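Local structure of D-alanyl-D-alanine carboxypeptidase DacD (Escherichia coli, 5FSR) at residues M318-K331 with G350-A362. The protein removes the terminal D-alanine from the peptide stems of cell-wall precursors, as a serine DD-carboxypeptidase and penicillin-binding protein. Sequence-based numbering, arbitrary orientation.
Sequences MVLPKAEIPHIKAK and GEIELYDRDKQVA
Glu324, on the 3-10 segment 322-327, meets Arg357 of the type II' turn 356-359 in a side-on salt bridge: NE reaches OE1 at 3.0 Å and NH2 reaches OE2 at 2.7 Å, both on the syn side but tilted about 30° out of the carboxylate plane, the carboxylate and guanidinium planes 53° apart. His327 ND1 also donates to OE1, from the opposite face of the carboxylate. Asp356, its CG anti to the backbone N (chi1 -175°), turns its carboxylate toward Glu324, OD1 lying 2.8 Å from Glu324 OE1. On the sheet face carrying Ile328, Ala330 and Leu354 the packing is close and apolar: Leu354 CD2 touches Met318 SD (3.9 Å) and Ile328 CG2, Met318 CE meets Val361 CG2 tip to tip at 3.6 Å, and Ile288 and Trp364 adjoin Leu354. Strand 328-330 pairs antiparallel with 350-356, Lys329 and Tyr355 exchanging both backbone bonds. The face carrying Lys329 and Tyr355 is looser and more exposed; there Lys331 arches over the Tyr355 ring, NZ 4.4 Å from its centroid in a cation-pi contact, and a water bridges His327 O and Arg357 O. Of the two buried acids one probably holds a proton, its pKa raised by its neighbour; Asp356 OD2 lacks any polar partner, and exposed Arg357 would offset the remaining negative charge.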
loop_
_atom_site.group_PDB
_atom_site.type_symbol
_atom_site.label_atom_id
_atom_site.label_comp_id
_atom_site.label_asym_id
_atom_site.label_seq_id
_atom_site.Cartn_x
_atom_site.Cartn_y
_atom_site.Cartn_z
ATOM N N MET A 318 -5.510 1.849 -19.254
ATOM C CA MET A 318 -6.405 0.719 -19.053
ATOM C C MET A 318 -5.641 -0.586 -18.802
ATOM O O MET A 318 -4.538 -0.776 -19.310
ATOM C CB MET A 318 -7.287 0.598 -20.284
ATOM C CG MET A 318 -8.687 0.131 -20.002
ATOM S SD MET A 318 -9.590 0.018 -21.559
ATOM C CE MET A 318 -10.722 -1.260 -21.003
ATOM N N VAL A 319 -6.217 -1.455 -17.980
ATOM C CA VAL A 319 -5.666 -2.791 -17.761
ATOM C C VAL A 319 -6.348 -3.772 -18.740
ATOM O O VAL A 319 -7.576 -3.910 -18.725
ATOM C CB VAL A 319 -5.859 -3.247 -16.302
ATOM C CG1 VAL A 319 -5.285 -4.640 -16.076
ATOM C CG2 VAL A 319 -5.193 -2.270 -15.345
ATOM N N LEU A 320 -5.543 -4.432 -19.575
ATOM C CA LEU A 320 -6.042 -5.410 -20.582
ATOM C C LEU A 320 -5.253 -6.710 -20.545
ATOM O O LEU A 320 -4.058 -6.685 -20.258
ATOM C CB LEU A 320 -5.946 -4.828 -21.989
ATOM C CG LEU A 320 -6.845 -3.613 -22.267
ATOM C CD1 LEU A 320 -6.506 -2.993 -23.598
ATOM C CD2 LEU A 320 -8.329 -3.930 -22.197
ATOM N N PRO A 321 -5.908 -7.860 -20.825
ATOM C CA PRO A 321 -5.115 -9.067 -21.063
ATOM C C PRO A 321 -4.201 -8.901 -22.262
ATOM O O PRO A 321 -4.558 -8.211 -23.218
ATOM C CB PRO A 321 -6.165 -10.148 -21.337
ATOM C CG PRO A 321 -7.394 -9.647 -20.693
ATOM C CD PRO A 321 -7.349 -8.160 -20.822
ATOM N N LYS A 322 -3.027 -9.513 -22.193
ATOM C CA LYS A 322 -2.038 -9.389 -23.257
ATOM C C LYS A 322 -2.561 -9.956 -24.582
ATOM O O LYS A 322 -2.265 -9.418 -25.655
ATOM C CB LYS A 322 -0.749 -10.107 -22.872
ATOM C CG LYS A 322 -0.099 -9.613 -21.590
ATOM C CD LYS A 322 1.398 -9.884 -21.603
ATOM C CE LYS A 322 2.156 -9.000 -20.635
ATOM N NZ LYS A 322 3.599 -9.192 -20.905
ATOM N N ALA A 323 -3.317 -11.052 -24.502
ATOM C CA ALA A 323 -3.917 -11.631 -25.679
ATOM C C ALA A 323 -4.885 -10.664 -26.361
ATOM O O ALA A 323 -5.107 -10.788 -27.563
ATOM C CB ALA A 323 -4.615 -12.934 -25.338
ATOM N N GLU A 324 -5.442 -9.709 -25.599
ATOM C CA GLU A 324 -6.352 -8.698 -26.148
ATOM C C GLU A 324 -5.735 -7.457 -26.867
ATOM O O GLU A 324 -6.454 -6.751 -27.610
ATOM C CB GLU A 324 -7.420 -8.325 -25.114
ATOM C CG GLU A 324 -8.244 -9.515 -24.633
ATOM C CD GLU A 324 -8.719 -10.441 -25.755
ATOM O OE1 GLU A 324 -9.252 -9.931 -26.756
ATOM O OE2 GLU A 324 -8.508 -11.676 -25.677
ATOM N N ILE A 325 -4.421 -7.263 -26.751
ATOM C CA ILE A 325 -3.764 -6.100 -27.336
ATOM C C ILE A 325 -3.944 -6.022 -28.853
ATOM O O ILE A 325 -4.281 -4.959 -29.368
ATOM C CB ILE A 325 -2.259 -6.014 -26.957
ATOM C CG1 ILE A 325 -2.077 -5.920 -25.429
ATOM C CG2 ILE A 325 -1.565 -4.844 -27.666
ATOM C CD1 ILE A 325 -2.675 -4.697 -24.754
ATOM N N PRO A 326 -3.741 -7.137 -29.579
ATOM C CA PRO A 326 -4.005 -7.063 -31.024
ATOM C C PRO A 326 -5.484 -6.885 -31.438
ATOM O O PRO A 326 -5.751 -6.592 -32.582
ATOM C CB PRO A 326 -3.443 -8.392 -31.543
ATOM C CG PRO A 326 -2.486 -8.843 -30.476
ATOM C CD PRO A 326 -3.173 -8.446 -29.219
ATOM N N HIS A 327 -6.418 -7.054 -30.511
ATOM C CA HIS A 327 -7.845 -6.930 -30.770
ATOM C C HIS A 327 -8.520 -5.633 -30.316
ATOM O O HIS A 327 -9.746 -5.556 -30.423
ATOM C CB HIS A 327 -8.564 -8.094 -30.099
ATOM C CG HIS A 327 -8.010 -9.424 -30.471
ATOM N ND1 HIS A 327 -7.671 -10.372 -29.531
ATOM C CD2 HIS A 327 -7.722 -9.965 -31.677
ATOM C CE1 HIS A 327 -7.202 -11.442 -30.143
ATOM N NE2 HIS A 327 -7.220 -11.220 -31.443
ATOM N N ILE A 328 -7.762 -4.635 -29.828
ATOM C CA ILE A 328 -8.329 -3.357 -29.363
ATOM C C ILE A 328 -8.397 -2.364 -30.509
ATOM O O ILE A 328 -7.409 -2.159 -31.196
ATOM C CB ILE A 328 -7.497 -2.702 -28.233
ATOM C CG1 ILE A 328 -7.516 -3.566 -26.964
ATOM C CG2 ILE A 328 -7.983 -1.277 -27.924
ATOM C CD1 ILE A 328 -8.784 -3.511 -26.126
ATOM N N LYS A 329 -9.549 -1.738 -30.703
ATOM C CA LYS A 329 -9.757 -0.793 -31.802
ATOM C C LYS A 329 -10.549 0.383 -31.294
ATOM O O LYS A 329 -11.451 0.208 -30.463
ATOM C CB LYS A 329 -10.545 -1.438 -32.961
ATOM C CG LYS A 329 -9.907 -2.668 -33.584
ATOM C CD LYS A 329 -8.710 -2.356 -34.466
ATOM C CE LYS A 329 -8.027 -3.658 -34.887
ATOM N NZ LYS A 329 -7.025 -3.466 -35.973
ATOM N N ALA A 330 -10.241 1.569 -31.810
ATOM C CA ALA A 330 -10.890 2.812 -31.392
ATOM C C ALA A 330 -11.818 3.327 -32.501
ATOM O O ALA A 330 -11.391 4.039 -33.403
ATOM C CB ALA A 330 -9.844 3.849 -31.034
ATOM N N LYS A 331 -13.093 2.963 -32.416
ATOM C CA LYS A 331 -14.111 3.470 -33.348
ATOM C C LYS A 331 -14.730 4.744 -32.775
ATOM O O LYS A 331 -14.506 5.082 -31.595
ATOM C CB LYS A 331 -15.188 2.412 -33.609
ATOM C CG LYS A 331 -14.641 1.068 -34.110
ATOM C CD LYS A 331 -15.603 0.343 -35.075
ATOM C CE LYS A 331 -15.001 -0.919 -35.695
ATOM N NZ LYS A 331 -14.460 -1.878 -34.676
ATOM N N GLY A 350 -18.571 14.452 -31.186
ATOM C CA GLY A 350 -18.909 13.029 -31.356
ATOM C C GLY A 350 -18.597 12.276 -30.078
ATOM O O GLY A 350 -18.561 12.876 -29.001
ATOM N N GLU A 351 -18.384 10.965 -30.191
ATOM C CA GLU A 351 -17.723 10.194 -29.125
ATOM C C GLU A 351 -16.915 8.997 -29.661
ATOM O O GLU A 351 -17.254 8.390 -30.700
ATOM C CB GLU A 351 -18.699 9.777 -27.985
ATOM C CG GLU A 351 -19.388 8.408 -28.113
ATOM C CD GLU A 351 -19.782 7.760 -26.778
ATOM O OE1 GLU A 351 -19.312 8.178 -25.692
ATOM O OE2 GLU A 351 -20.562 6.779 -26.825
ATOM N N ILE A 352 -15.852 8.686 -28.914
ATOM C CA ILE A 352 -14.934 7.584 -29.185
ATOM C C ILE A 352 -15.457 6.349 -28.464
ATOM O O ILE A 352 -15.860 6.417 -27.302
ATOM C CB ILE A 352 -13.500 7.914 -28.700
ATOM C CG1 ILE A 352 -12.882 9.003 -29.566
ATOM C CG2 ILE A 352 -12.598 6.684 -28.736
ATOM C CD1 ILE A 352 -11.818 9.797 -28.874
ATOM N N GLU A 353 -15.425 5.219 -29.168
ATOM C CA GLU A 353 -16.031 3.975 -28.700
ATOM C C GLU A 353 -14.957 2.891 -28.820
ATOM O O GLU A 353 -14.629 2.450 -29.914
ATOM C CB GLU A 353 -17.298 3.668 -29.519
ATOM C CG GLU A 353 -17.917 4.892 -30.230
ATOM C CD GLU A 353 -19.431 4.888 -30.293
ATOM O OE1 GLU A 353 -20.000 4.192 -31.164
ATOM O OE2 GLU A 353 -20.046 5.617 -29.472
ATOM N N LEU A 354 -14.362 2.512 -27.687
ATOM C CA LEU A 354 -13.225 1.598 -27.701
ATOM C C LEU A 354 -13.723 0.173 -27.739
ATOM O O LEU A 354 -14.520 -0.200 -26.895
ATOM C CB LEU A 354 -12.336 1.815 -26.478
ATOM C CG LEU A 354 -10.951 1.190 -26.657
ATOM C CD1 LEU A 354 -10.045 2.174 -27.378
ATOM C CD2 LEU A 354 -10.336 0.756 -25.340
ATOM N N TYR A 355 -13.243 -0.605 -28.712
ATOM C CA TYR A 355 -13.605 -2.015 -28.883
ATOM C C TYR A 355 -12.452 -2.945 -28.494
ATOM O O TYR A 355 -11.273 -2.632 -28.726
ATOM C CB TYR A 355 -14.004 -2.310 -30.338
ATOM C CG TYR A 355 -15.396 -1.870 -30.659
ATOM C CD1 TYR A 355 -15.666 -0.546 -30.972
ATOM C CD2 TYR A 355 -16.454 -2.766 -30.615
ATOM C CE1 TYR A 355 -16.955 -0.123 -31.256
ATOM C CE2 TYR A 355 -17.746 -2.360 -30.893
ATOM C CZ TYR A 355 -17.992 -1.033 -31.207
ATOM O OH TYR A 355 -19.266 -0.618 -31.484
ATOM N N ASP A 356 -12.820 -4.058 -27.852
ATOM C CA ASP A 356 -11.988 -5.242 -27.724
ATOM C C ASP A 356 -12.729 -6.383 -28.461
ATOM O O ASP A 356 -13.811 -6.781 -28.057
ATOM C CB ASP A 356 -11.803 -5.564 -26.254
ATOM C CG ASP A 356 -10.854 -6.717 -26.015
ATOM O OD1 ASP A 356 -10.492 -7.452 -26.961
ATOM O OD2 ASP A 356 -10.461 -6.859 -24.834
ATOM N N ARG A 357 -12.126 -6.886 -29.535
ATOM C CA ARG A 357 -12.789 -7.785 -30.503
ATOM C C ARG A 357 -14.062 -7.081 -31.043
ATOM O O ARG A 357 -13.957 -5.990 -31.615
ATOM C CB ARG A 357 -13.066 -9.189 -29.910
ATOM C CG ARG A 357 -11.838 -9.951 -29.414
ATOM C CD ARG A 357 -12.236 -11.274 -28.782
ATOM N NE ARG A 357 -11.181 -11.877 -27.967
ATOM C CZ ARG A 357 -11.309 -13.028 -27.300
ATOM N NH1 ARG A 357 -12.443 -13.733 -27.349
ATOM N NH2 ARG A 357 -10.300 -13.500 -26.587
ATOM N N ASP A 358 -15.236 -7.659 -30.780
ATOM C CA ASP A 358 -16.529 -7.125 -31.198
ATOM C C ASP A 358 -17.341 -6.637 -29.978
ATOM O O ASP A 358 -18.562 -6.603 -30.019
ATOM C CB ASP A 358 -17.302 -8.216 -31.986
ATOM C CG ASP A 358 -17.585 -9.484 -31.147
ATOM O OD1 ASP A 358 -16.671 -9.972 -30.443
ATOM O OD2 ASP A 358 -18.727 -9.985 -31.168
ATOM N N LYS A 359 -16.669 -6.286 -28.882
ATOM C CA LYS A 359 -17.352 -5.786 -27.687
ATOM C C LYS A 359 -16.807 -4.413 -27.311
ATOM O O LYS A 359 -15.599 -4.227 -27.192
ATOM C CB LYS A 359 -17.204 -6.752 -26.509
ATOM C CG LYS A 359 -18.160 -7.941 -26.560
ATOM C CD LYS A 359 -17.613 -9.082 -27.402
ATOM C CE LYS A 359 -18.483 -10.334 -27.354
ATOM N NZ LYS A 359 -18.432 -10.997 -26.020
ATOM N N GLN A 360 -17.720 -3.453 -27.168
ATOM C CA GLN A 360 -17.392 -2.100 -26.746
ATOM C C GLN A 360 -17.038 -2.144 -25.272
ATOM O O GLN A 360 -17.725 -2.809 -24.512
ATOM C CB GLN A 360 -18.599 -1.186 -26.974
ATOM C CG GLN A 360 -18.387 0.290 -26.685
ATOM C CD GLN A 360 -19.497 1.160 -27.264
ATOM O OE1 GLN A 360 -19.875 1.015 -28.444
ATOM N NE2 GLN A 360 -20.022 2.070 -26.451
ATOM N N VAL A 361 -15.961 -1.463 -24.889
ATOM C CA VAL A 361 -15.567 -1.341 -23.479
ATOM C C VAL A 361 -15.069 0.104 -23.261
ATOM O O VAL A 361 -14.000 0.497 -23.730
ATOM C CB VAL A 361 -14.563 -2.439 -22.977
ATOM C CG1 VAL A 361 -13.351 -2.577 -23.891
ATOM C CG2 VAL A 361 -14.129 -2.155 -21.528
ATOM N N ALA A 362 -15.889 0.899 -22.583
ATOM C CA ALA A 362 -15.635 2.325 -22.390
ATOM C C ALA A 362 -15.860 3.176 -23.630
ATOM O O ALA A 362 -15.930 2.695 -24.771
ATOM C CB ALA A 362 -14.240 2.576 -21.803
HETATM O O HOH W 1 -11.905 -4.242 -31.924
#